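Local coordinates for plasmid pRiA4b Orf3-like domain-containing protein (Methanosarcina mazei, PDB 2I1S) that is of unknown function but belongs to the plasmid pRiA4b ORF-3-like family, at residues E100-Y105 and N110-V115; Y32-L37 and S91-L96; H10-I15 and Q21-I26; A138-D143 and W148-M153. All coordinates share one frame; numbering follows the deposited sequence. Where two conformers were deposited one is given.

In the fold
Contacts 1 and 3 are two antiparallel hairpins of one mixed sheet, their centres about 11 Å apart. Strands 7-15 and 111-122 are neighbours in it, and Lys114 N lies 2.8 Å from Ser14 O, probably hydrogen-bonded. Contact 2 adds the start of helix 34-44 and residues 91-96 at one end of the core. It reaches contact 1 through Phe94 and contact 3 through Leu37 on Leu11. Contact 4 lies beyond the other end, its centre about 28 Å from that of contact 2. Val140 joins it to Trp111 of contact 1 and Ile22 of contact 3. Tyr105 OH, 2.5 Å from Glu142 OE2, probably adds a hydrogen bond. No ligand or active site is established.

Contact 1 of 4, residues E100-Y105 and N110-V115; sequences EALYTY and NWQVKV
Tyr103 and Val113 face each other as a hydrogen-bonded antiparallel pair. Tyr103 N gives to Val113 O at 2.9 Å, and Val113 N returns a bond to Tyr103 O at 2.7 Å. Ala101 with Val115 and Tyr105 with Trp111 repeat the pattern, though the bond from Trp111 N to Tyr105 O is weak. On the face of Tyr103, Val113 and Val115, Val113 CG2 comes to the edge of the Tyr103 ring, 3.8 Å from Tyr103 CD2. Ala101 CB meets Val115 CB at 4.1 Å.

The other face carries Leu102, Thr104 and Gln112. Thr104 and Gln112 run side by side. A water joins them, 2.7 Å from Thr104 OG1, and it accepts from Gln112 NE2 at 3.1 Å. With chi1 at -55°, Thr104 turns CG2 to Asn110 OD1, 3.3 Å away, and keeps OG1 on the Gln112 side. An alanine here would strip away both branches, which would probably leave the water held by Gln112 without its threonine partner and open a gap beside Asn110.

Further out, Tyr103 OH bonds to His38 and Gln42, and Tyr105 OH to Glu142 and Tyr50. The hairpin lies inside the sheet, between strand 53-58 beside strand 100-105 and strand 7-15 beside strand 111-122. Helix 34-44 packs on the Tyr103 and Val115 face.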
# COMPACT_ATOMS: atom_id res chain seq x y z
N GLU A 100 8.98 0.55 -10.43
CA GLU A 100 7.68 0.02 -10.02
C GLU A 100 7.67 -1.43 -9.47
O GLU A 100 8.39 -2.29 -9.97
CB GLU A 100 6.68 0.19 -11.17
CG GLU A 100 5.23 0.41 -10.69
CD GLU A 100 4.35 0.98 -11.78
OE1 GLU A 100 4.24 0.33 -12.85
OE2 GLU A 100 3.77 2.08 -11.58
N ALA A 101 6.85 -1.67 -8.45
CA ALA A 101 6.57 -3.01 -7.90
C ALA A 101 5.08 -3.19 -7.83
O ALA A 101 4.33 -2.22 -7.78
CB ALA A 101 7.12 -3.13 -6.49
N LEU A 102 4.64 -4.44 -7.83
CA LEU A 102 3.27 -4.76 -7.45
C LEU A 102 3.20 -5.49 -6.09
O LEU A 102 3.85 -6.51 -5.88
CB LEU A 102 2.58 -5.57 -8.54
CG LEU A 102 1.10 -5.87 -8.25
CD1 LEU A 102 0.19 -4.62 -8.36
CD2 LEU A 102 0.64 -7.01 -9.20
N TYR A 103 2.39 -4.96 -5.19
CA TYR A 103 2.15 -5.55 -3.87
C TYR A 103 0.73 -6.10 -3.81
O TYR A 103 -0.21 -5.36 -4.01
CB TYR A 103 2.32 -4.47 -2.79
CG TYR A 103 1.98 -4.83 -1.36
CD1 TYR A 103 2.88 -5.52 -0.56
CD2 TYR A 103 0.79 -4.42 -0.78
CE1 TYR A 103 2.60 -5.81 0.79
CE2 TYR A 103 0.49 -4.70 0.57
CZ TYR A 103 1.40 -5.39 1.36
OH TYR A 103 1.12 -5.63 2.72
N THR A 104 0.60 -7.38 -3.53
CA THR A 104 -0.68 -8.01 -3.28
C THR A 104 -0.82 -8.35 -1.77
O THR A 104 0.10 -8.90 -1.15
CB THR A 104 -0.86 -9.28 -4.17
OG1 THR A 104 -0.67 -8.92 -5.55
CG2 THR A 104 -2.26 -9.93 -4.00
N TYR A 105 -1.96 -7.98 -1.20
CA TYR A 105 -2.28 -8.27 0.18
C TYR A 105 -3.70 -8.85 0.20
O TYR A 105 -4.62 -8.28 -0.40
CB TYR A 105 -2.18 -6.98 1.01
CG TYR A 105 -2.77 -7.12 2.41
CD1 TYR A 105 -2.20 -8.03 3.34
CD2 TYR A 105 -3.91 -6.39 2.79
CE1 TYR A 105 -2.74 -8.19 4.63
CE2 TYR A 105 -4.45 -6.53 4.08
CZ TYR A 105 -3.86 -7.46 5.00
OH TYR A 105 -4.35 -7.64 6.30
N ASN A 110 -7.80 -9.92 -2.74
CA ASN A 110 -6.83 -9.63 -3.81
C ASN A 110 -6.61 -8.11 -3.96
O ASN A 110 -6.82 -7.51 -5.02
CB ASN A 110 -7.23 -10.37 -5.12
CG ASN A 110 -6.13 -10.29 -6.24
OD1 ASN A 110 -4.92 -10.30 -5.97
ND2 ASN A 110 -6.58 -10.20 -7.51
N TRP A 111 -6.24 -7.47 -2.86
CA TRP A 111 -5.88 -6.06 -2.91
C TRP A 111 -4.52 -5.93 -3.54
O TRP A 111 -3.58 -6.64 -3.15
CB TRP A 111 -5.83 -5.44 -1.50
CG TRP A 111 -7.12 -5.57 -0.70
CD1 TRP A 111 -7.28 -6.20 0.49
CD2 TRP A 111 -8.42 -5.01 -1.03
NE1 TRP A 111 -8.58 -6.12 0.91
CE2 TRP A 111 -9.30 -5.38 0.01
CE3 TRP A 111 -8.91 -4.26 -2.12
CZ2 TRP A 111 -10.67 -5.01 0.01
CZ3 TRP A 111 -10.26 -3.89 -2.13
CH2 TRP A 111 -11.14 -4.26 -1.06
N GLN A 112 -4.41 -4.97 -4.45
CA GLN A 112 -3.14 -4.70 -5.13
C GLN A 112 -2.76 -3.27 -5.01
O GLN A 112 -3.55 -2.37 -5.34
CB GLN A 112 -3.21 -5.11 -6.58
CG GLN A 112 -3.35 -6.63 -6.78
CD GLN A 112 -3.56 -7.00 -8.21
OE1 GLN A 112 -4.37 -6.39 -8.90
NE2 GLN A 112 -2.84 -8.00 -8.68
N VAL A 113 -1.56 -3.04 -4.53
CA VAL A 113 -1.03 -1.71 -4.41
C VAL A 113 0.12 -1.56 -5.41
O VAL A 113 1.03 -2.37 -5.40
CB VAL A 113 -0.53 -1.45 -2.99
CG1 VAL A 113 0.08 -0.01 -2.89
CG2 VAL A 113 -1.66 -1.70 -1.96
N LYS A 114 0.04 -0.55 -6.28
CA LYS A 114 1.16 -0.18 -7.16
C LYS A 114 2.15 0.63 -6.35
O LYS A 114 1.77 1.57 -5.62
CB LYS A 114 0.72 0.66 -8.35
CG LYS A 114 -0.03 -0.03 -9.45
CD LYS A 114 -0.45 1.06 -10.49
CE LYS A 114 -0.61 0.53 -11.95
NZ LYS A 114 -2.02 0.10 -12.24
N VAL A 115 3.41 0.28 -6.46
CA VAL A 115 4.45 1.02 -5.73
C VAL A 115 5.35 1.62 -6.81
O VAL A 115 5.90 0.90 -7.65
CB VAL A 115 5.27 0.12 -4.74
CG1 VAL A 115 6.26 0.96 -3.96
CG2 VAL A 115 4.34 -0.68 -3.79
O HOH W 1 -1.29 -10.43 -7.66

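Contact 2 of 4, residues Y32-L37 and S91-L96; sequences YTFLDL and SDYFTL
Phe34 brings the outer end of its ring against both Tyr93 and Phe94. Its edge points at the face of Tyr93 in an offset edge-to-face pair, with ring planes at 85° and centroids 5.4 Å apart. Phe34 CE2 comes to 3.6 Å from Tyr93 CD2. Tyr93 CB lies at the Phe34 edge, in the plane of the ring. The far corner of the same ring, Phe34 CZ, meets Phe94 CE1 at 3.9 Å. Leu37 lies one helical turn on from Phe34 and touches Phe94 more loosely, Leu37 CD2 to Phe94 CE1 at 4.5 Å.

Phe34 has CG opposite its own carbonyl carbon (chi1 -76°), which carries the ring out from the helix start to Tyr93 and Phe94. Tyr93 takes a similar first torsion, -78°, and its hydroxyl bonds to Asp66.

A capping box fixes the helix start. Thr33 N gives to Asp36 OD2 at 3.2 Å, and Asp36 N gives a weak return bond to Thr33 OG1. Around the rings, Met57 touches Phe34, Tyr93 and Phe94, while Phe55 meets Phe34 edge to face.

Across the two segments the contact is apolar and buried. Its cohesion therefore rests mainly on ring packing, and the polar bonds of the capping box serve the helix itself.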
# COMPACT_ATOMS: atom_id res chain seq x y z
N TYR A 32 15.92 0.09 3.63
CA TYR A 32 14.73 -0.69 3.94
C TYR A 32 14.68 -1.99 3.19
O TYR A 32 15.06 -2.05 2.02
CB TYR A 32 13.47 0.12 3.60
CG TYR A 32 12.71 0.62 4.82
CD1 TYR A 32 13.36 0.86 6.03
CD2 TYR A 32 11.34 0.87 4.73
CE1 TYR A 32 12.65 1.29 7.14
CE2 TYR A 32 10.64 1.31 5.81
CZ TYR A 32 11.29 1.53 7.01
OH TYR A 32 10.54 1.96 8.10
N THR A 33 14.23 -3.04 3.89
CA THR A 33 13.97 -4.33 3.29
C THR A 33 12.54 -4.29 2.76
O THR A 33 11.81 -3.32 3.02
CB THR A 33 14.13 -5.49 4.30
OG1 THR A 33 13.14 -5.38 5.33
CG2 THR A 33 15.51 -5.49 4.94
N PHE A 34 12.13 -5.31 2.01
CA PHE A 34 10.73 -5.44 1.63
C PHE A 34 9.80 -5.68 2.83
O PHE A 34 8.67 -5.23 2.80
CB PHE A 34 10.56 -6.45 0.49
CG PHE A 34 10.97 -5.90 -0.85
CD1 PHE A 34 10.01 -5.44 -1.75
CD2 PHE A 34 12.31 -5.77 -1.18
CE1 PHE A 34 10.40 -4.89 -2.99
CE2 PHE A 34 12.70 -5.21 -2.40
CZ PHE A 34 11.75 -4.78 -3.32
N LEU A 35 10.28 -6.33 3.89
CA LEU A 35 9.44 -6.50 5.07
C LEU A 35 9.05 -5.14 5.63
O LEU A 35 7.87 -4.88 5.88
CB LEU A 35 10.11 -7.36 6.15
CG LEU A 35 9.32 -7.63 7.44
CD1 LEU A 35 7.93 -8.28 7.15
CD2 LEU A 35 10.10 -8.52 8.39
N ASP A 36 10.05 -4.29 5.81
CA ASP A 36 9.90 -2.91 6.25
C ASP A 36 8.88 -2.13 5.43
O ASP A 36 8.06 -1.38 6.00
CB ASP A 36 11.24 -2.18 6.16
CG ASP A 36 12.25 -2.62 7.20
OD1 ASP A 36 11.85 -3.04 8.31
OD2 ASP A 36 13.46 -2.54 6.92
N LEU A 37 8.93 -2.32 4.10
CA LEU A 37 7.98 -1.71 3.17
C LEU A 37 6.56 -2.29 3.29
O LEU A 37 5.57 -1.53 3.27
CB LEU A 37 8.50 -1.84 1.73
CG LEU A 37 7.61 -1.32 0.59
CD1 LEU A 37 7.43 0.19 0.71
CD2 LEU A 37 8.10 -1.71 -0.82
N SER A 91 16.92 -1.08 -2.17
CA SER A 91 18.09 -0.56 -2.88
C SER A 91 18.73 -1.54 -3.88
O SER A 91 19.52 -1.13 -4.72
CB SER A 91 19.16 -0.08 -1.88
OG SER A 91 19.85 -1.16 -1.26
N ASP A 92 18.39 -2.81 -3.77
CA ASP A 92 18.81 -3.81 -4.74
C ASP A 92 17.87 -3.90 -5.95
O ASP A 92 18.24 -4.46 -6.99
CB ASP A 92 18.93 -5.17 -4.06
CG ASP A 92 20.18 -5.27 -3.19
OD1 ASP A 92 21.24 -4.70 -3.56
OD2 ASP A 92 20.10 -5.92 -2.11
N TYR A 93 16.66 -3.35 -5.81
CA TYR A 93 15.61 -3.45 -6.83
C TYR A 93 15.16 -2.13 -7.46
O TYR A 93 15.10 -2.02 -8.69
CB TYR A 93 14.38 -4.15 -6.26
CG TYR A 93 14.52 -5.65 -6.17
CD1 TYR A 93 14.12 -6.45 -7.22
CD2 TYR A 93 15.01 -6.25 -5.02
CE1 TYR A 93 14.23 -7.82 -7.15
CE2 TYR A 93 15.13 -7.62 -4.93
CZ TYR A 93 14.74 -8.41 -6.00
OH TYR A 93 14.85 -9.79 -5.93
N PHE A 94 14.81 -1.15 -6.63
CA PHE A 94 14.34 0.14 -7.11
C PHE A 94 15.49 1.01 -7.60
O PHE A 94 16.46 1.26 -6.88
CB PHE A 94 13.55 0.90 -6.03
CG PHE A 94 12.19 0.33 -5.72
CD1 PHE A 94 12.02 -0.61 -4.70
CD2 PHE A 94 11.05 0.77 -6.42
CE1 PHE A 94 10.76 -1.14 -4.40
CE2 PHE A 94 9.79 0.27 -6.13
CZ PHE A 94 9.64 -0.70 -5.10
N THR A 95 15.38 1.46 -8.84
CA THR A 95 16.25 2.48 -9.37
C THR A 95 15.34 3.40 -10.19
O THR A 95 14.12 3.17 -10.26
CB THR A 95 17.38 1.89 -10.26
OG1 THR A 95 16.94 1.82 -11.63
CG2 THR A 95 17.79 0.48 -9.77
N LEU A 96 15.93 4.42 -10.79
CA LEU A 96 15.18 5.34 -11.63
C LEU A 96 14.77 4.74 -13.00
O LEU A 96 13.78 5.18 -13.58
CB LEU A 96 15.92 6.69 -11.77
CG LEU A 96 16.30 7.48 -10.50
CD1 LEU A 96 17.24 8.64 -10.83
CD2 LEU A 96 15.09 7.99 -9.69

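Contact 3 of 4, residues H10-I15 and Q21-I26; sequences HLKLSI and QIWRRI
Leu11 and Ile26 pair at one end of an antiparallel hairpin, and Leu13 and Arg24 pair next to them. Leu11 N gives to Ile26 O at 2.9 Å. Arg24 N and Leu13 N each bond across at 3.0 Å, to Leu13 O and Arg24 O. Ile15 N also reaches Ile22 O, but this last pair is loose.

Apolar contacts run along the face that Leu11, Leu13, Ile15, Ile22 and Ile26 share with Arg24, whose guanidinium leads away and gives to Val44 O. Leu13 CD1 meets Ile26 CD1 at 4.0 Å, the two side chains crossing at about a right angle. Ile15 CD1 touches Ile22 CG2 at 3.8 Å. Helix 34-44 covers this face through Leu37, Ala40 and Val44.

Polar contacts gather on the other face, around Lys12. Its chain is fully extended, with CG opposite the backbone N (chi1 -167°), and runs across to the second strand. Lys12 NZ gives to Gln21 OE1 at 2.8 Å, tilted 30° from the amide carbonyl plane. It also stands over the five-membered ring of Trp23, 4.6 Å from the centroid, in a cation-pi contact. Lys12 CD lies over one face of the Arg25 guanidinium. Two waters extend the network: one links Lys12 NZ to Gln21 NE2, and another links that NE2 to Ile15 O.

The like charges of Lys12 and Arg25 come near each other. The Trp23 face, Gln21 OE1 and the salt bridge from Arg25 to Glu118 probably offset their repulsion.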
# COMPACT_ATOMS: atom_id res chain seq x y z
N HIS A 10 11.21 8.40 -2.26
CA HIS A 10 9.85 8.97 -2.35
C HIS A 10 8.97 8.06 -3.22
O HIS A 10 9.15 8.00 -4.47
CB HIS A 10 9.87 10.40 -2.90
CG HIS A 10 10.79 11.32 -2.16
ND1 HIS A 10 10.42 12.58 -1.75
CD2 HIS A 10 12.07 11.16 -1.74
CE1 HIS A 10 11.43 13.17 -1.12
NE2 HIS A 10 12.44 12.32 -1.09
N LEU A 11 8.03 7.36 -2.56
CA LEU A 11 7.23 6.31 -3.19
C LEU A 11 5.80 6.78 -3.34
O LEU A 11 5.27 7.39 -2.42
CB LEU A 11 7.25 5.05 -2.30
CG LEU A 11 8.61 4.40 -2.07
CD1 LEU A 11 8.47 3.19 -1.12
CD2 LEU A 11 9.36 3.99 -3.39
N LYS A 12 5.17 6.51 -4.48
CA LYS A 12 3.71 6.59 -4.50
C LYS A 12 3.14 5.19 -4.39
O LYS A 12 3.68 4.25 -4.97
CB LYS A 12 3.18 7.28 -5.74
CG LYS A 12 1.71 7.64 -5.66
CD LYS A 12 1.27 8.26 -6.95
CE LYS A 12 -0.25 8.40 -6.93
NZ LYS A 12 -0.85 8.80 -8.23
N LEU A 13 2.07 5.07 -3.60
CA LEU A 13 1.34 3.81 -3.40
C LEU A 13 -0.09 4.02 -3.82
O LEU A 13 -0.77 4.91 -3.28
CB LEU A 13 1.33 3.40 -1.94
CG LEU A 13 2.65 3.50 -1.16
CD1 LEU A 13 2.44 3.02 0.26
CD2 LEU A 13 3.78 2.75 -1.83
N SER A 14 -0.56 3.24 -4.80
CA SER A 14 -1.94 3.37 -5.26
C SER A 14 -2.67 2.04 -5.25
O SER A 14 -2.17 1.03 -5.74
CB SER A 14 -2.04 4.06 -6.65
OG SER A 14 -1.91 3.16 -7.74
N ILE A 15 -3.87 2.05 -4.68
CA ILE A 15 -4.74 0.90 -4.77
C ILE A 15 -5.22 0.81 -6.24
O ILE A 15 -5.83 1.76 -6.78
CB ILE A 15 -5.95 0.99 -3.79
CG1 ILE A 15 -5.49 0.85 -2.37
CG2 ILE A 15 -6.95 -0.15 -4.04
CD1 ILE A 15 -6.59 1.06 -1.38
N GLN A 21 -8.87 7.47 -7.70
CA GLN A 21 -7.71 6.80 -7.12
C GLN A 21 -7.50 6.99 -5.60
O GLN A 21 -7.59 8.08 -5.07
CB GLN A 21 -6.47 7.17 -7.92
CG GLN A 21 -5.22 6.48 -7.48
CD GLN A 21 -4.05 6.87 -8.31
OE1 GLN A 21 -3.57 8.00 -8.24
NE2 GLN A 21 -3.57 5.95 -9.12
N ILE A 22 -7.28 5.90 -4.88
CA ILE A 22 -6.90 5.95 -3.48
C ILE A 22 -5.37 5.82 -3.48
O ILE A 22 -4.84 4.85 -4.03
CB ILE A 22 -7.52 4.77 -2.67
CG1 ILE A 22 -9.07 4.70 -2.79
CG2 ILE A 22 -7.05 4.80 -1.23
CD1 ILE A 22 -9.64 3.38 -2.24
N TRP A 23 -4.67 6.81 -2.91
CA TRP A 23 -3.19 6.81 -2.92
C TRP A 23 -2.63 7.49 -1.70
O TRP A 23 -3.32 8.25 -1.02
CB TRP A 23 -2.59 7.44 -4.19
CG TRP A 23 -2.95 8.93 -4.37
CD1 TRP A 23 -4.03 9.42 -5.03
CD2 TRP A 23 -2.25 10.06 -3.83
NE1 TRP A 23 -4.05 10.77 -4.96
CE2 TRP A 23 -2.99 11.21 -4.21
CE3 TRP A 23 -1.10 10.23 -3.02
CZ2 TRP A 23 -2.60 12.52 -3.85
CZ3 TRP A 23 -0.71 11.53 -2.67
CH2 TRP A 23 -1.46 12.68 -3.12
N ARG A 24 -1.35 7.17 -1.43
CA ARG A 24 -0.52 7.77 -0.37
C ARG A 24 0.88 8.02 -0.90
O ARG A 24 1.39 7.27 -1.75
CB ARG A 24 -0.38 6.83 0.83
CG ARG A 24 -1.63 6.10 1.17
CD ARG A 24 -2.53 7.05 1.86
NE ARG A 24 -3.68 6.43 2.55
CZ ARG A 24 -4.93 6.59 2.16
NH1 ARG A 24 -5.88 6.11 2.88
NH2 ARG A 24 -5.21 7.24 1.04
N ARG A 25 1.50 9.08 -0.43
CA ARG A 25 2.91 9.28 -0.76
C ARG A 25 3.71 9.15 0.53
O ARG A 25 3.35 9.73 1.54
CB ARG A 25 3.14 10.63 -1.50
CG ARG A 25 3.45 10.44 -2.97
CD ARG A 25 3.67 11.75 -3.77
NE ARG A 25 2.40 12.04 -4.37
CZ ARG A 25 2.06 11.91 -5.64
NH1 ARG A 25 2.92 11.59 -6.57
NH2 ARG A 25 0.81 12.15 -5.97
N ILE A 26 4.73 8.32 0.53
CA ILE A 26 5.56 8.12 1.72
C ILE A 26 7.04 8.23 1.35
O ILE A 26 7.41 7.97 0.20
CB ILE A 26 5.30 6.75 2.43
CG1 ILE A 26 5.77 5.56 1.57
CG2 ILE A 26 3.84 6.64 2.95
CD1 ILE A 26 5.73 4.14 2.27
O HOH W 2 -0.94 6.32 -9.50
O HOH W 3 -4.58 3.18 -8.90
O HOH W 4 -7.67 3.39 -6.28

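Contact 4 of 4, residues A138-D143 and W148-M153; sequences AAVPED and WGYEEM
Tyr150 reaches from its helix to the loop 138-143 and lays its ring against Val140 and Pro141. Its CB points toward the loop and comes near the Trp111 ring. CG sits opposite the backbone N (chi1 -176°), which carries the ring out over Val140 and Pro141. Val140 CG1 stands over one face of the Tyr150 ring, 4.0 Å from the centroid and 29° off the normal, a CH-pi contact. Val140 CG1 comes closest to Tyr150 CD2, at 3.6 Å. Farther along on the same side of the ring, Pro141 CD comes in obliquely, 3.5 Å from Tyr150 CE1. At the tip Tyr150 OH gives to a water at 2.6 Å, and the water lies in the ring plane. The same water gives to Ala138 O at 2.7 Å, completing a bridge to the loop backbone. A leucine in place of Tyr150 would have no hydroxyl or ring, and is likely to leave this water without its donor and Val140 CG1 without an aromatic face.

Val140 O also accepts from Trp47, and Pro141 touches Leu172. The arrangement is plain loop-on-helix packing: an aromatic residue of helix 146-157 seats the connection from strand 131-136.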
# COMPACT_ATOMS: atom_id res chain seq x y z
N ALA A 138 -10.22 7.51 1.67
CA ALA A 138 -10.12 6.43 2.65
C ALA A 138 -9.59 5.14 2.02
O ALA A 138 -9.99 4.74 0.93
CB ALA A 138 -11.49 6.18 3.30
N ALA A 139 -8.66 4.49 2.70
CA ALA A 139 -8.23 3.15 2.37
C ALA A 139 -9.40 2.14 2.40
O ALA A 139 -10.39 2.30 3.13
CB ALA A 139 -7.14 2.73 3.31
N VAL A 140 -9.31 1.10 1.57
CA VAL A 140 -10.38 0.09 1.57
C VAL A 140 -10.32 -0.64 2.92
O VAL A 140 -9.23 -0.98 3.39
CB VAL A 140 -10.23 -0.93 0.38
CG1 VAL A 140 -10.35 -0.20 -0.98
CG2 VAL A 140 -8.89 -1.73 0.47
N PRO A 141 -11.49 -0.84 3.58
CA PRO A 141 -11.44 -1.57 4.84
C PRO A 141 -11.04 -3.03 4.61
O PRO A 141 -11.21 -3.55 3.50
CB PRO A 141 -12.87 -1.48 5.36
CG PRO A 141 -13.44 -0.17 4.62
CD PRO A 141 -12.86 -0.35 3.26
N GLU A 142 -10.49 -3.64 5.66
CA GLU A 142 -10.19 -5.04 5.61
C GLU A 142 -11.48 -5.82 5.28
O GLU A 142 -12.55 -5.47 5.76
CB GLU A 142 -9.57 -5.51 6.95
CG GLU A 142 -8.13 -4.98 7.20
CD GLU A 142 -7.04 -5.95 6.72
OE1 GLU A 142 -7.37 -6.85 5.91
OE2 GLU A 142 -5.85 -5.84 7.16
N ASP A 143 -11.35 -6.85 4.42
CA ASP A 143 -12.35 -7.90 4.23
C ASP A 143 -13.60 -7.42 3.45
O ASP A 143 -14.65 -8.11 3.40
CB ASP A 143 -12.72 -8.50 5.60
CG ASP A 143 -11.50 -8.94 6.40
OD1 ASP A 143 -10.61 -9.62 5.84
OD2 ASP A 143 -11.42 -8.62 7.59
N TRP A 148 -14.31 -4.88 -6.32
CA TRP A 148 -15.73 -5.03 -6.64
C TRP A 148 -16.62 -4.90 -5.42
O TRP A 148 -17.55 -4.11 -5.45
CB TRP A 148 -15.99 -6.32 -7.45
CG TRP A 148 -15.54 -6.09 -8.90
CD1 TRP A 148 -14.76 -6.92 -9.67
CD2 TRP A 148 -15.78 -4.92 -9.69
NE1 TRP A 148 -14.53 -6.35 -10.90
CE2 TRP A 148 -15.15 -5.12 -10.94
N GLY A 149 -16.32 -5.63 -4.34
CA GLY A 149 -17.07 -5.51 -3.10
C GLY A 149 -17.12 -4.11 -2.51
O GLY A 149 -18.18 -3.64 -2.11
N TYR A 150 -15.97 -3.44 -2.45
CA TYR A 150 -15.91 -2.07 -1.94
C TYR A 150 -16.69 -1.07 -2.81
O TYR A 150 -17.48 -0.28 -2.30
CB TYR A 150 -14.44 -1.64 -1.73
CG TYR A 150 -14.29 -0.26 -1.11
CD1 TYR A 150 -14.79 0.00 0.18
CD2 TYR A 150 -13.69 0.79 -1.81
CE1 TYR A 150 -14.68 1.24 0.75
CE2 TYR A 150 -13.54 2.07 -1.24
CZ TYR A 150 -14.05 2.28 0.05
OH TYR A 150 -13.95 3.48 0.65
N GLU A 151 -16.50 -1.09 -4.13
CA GLU A 151 -17.28 -0.19 -4.98
C GLU A 151 -18.80 -0.44 -4.88
O GLU A 151 -19.56 0.52 -4.90
CB GLU A 151 -16.79 -0.23 -6.44
CG GLU A 151 -15.46 0.48 -6.66
CD GLU A 151 -15.55 2.01 -6.91
OE1 GLU A 151 -16.46 2.68 -6.36
OE2 GLU A 151 -14.69 2.54 -7.68
N GLU A 152 -19.23 -1.69 -4.77
CA GLU A 152 -20.66 -1.99 -4.57
C GLU A 152 -21.21 -1.33 -3.30
O GLU A 152 -22.25 -0.69 -3.35
CB GLU A 152 -20.93 -3.49 -4.50
CG GLU A 152 -20.80 -4.23 -5.82
CD GLU A 152 -20.87 -5.77 -5.63
OE1 GLU A 152 -21.18 -6.21 -4.48
OE2 GLU A 152 -20.62 -6.52 -6.62
N MET A 153 -20.53 -1.50 -2.17
CA MET A 153 -20.86 -0.74 -0.95
C MET A 153 -20.97 0.79 -1.18
O MET A 153 -21.94 1.39 -0.76
CB MET A 153 -19.85 -1.05 0.14
CG MET A 153 -20.09 -2.43 0.79
SD MET A 153 -19.17 -2.84 2.28
CE MET A 153 -17.53 -2.49 1.83
O HOH W 5 -12.36 5.26 -0.31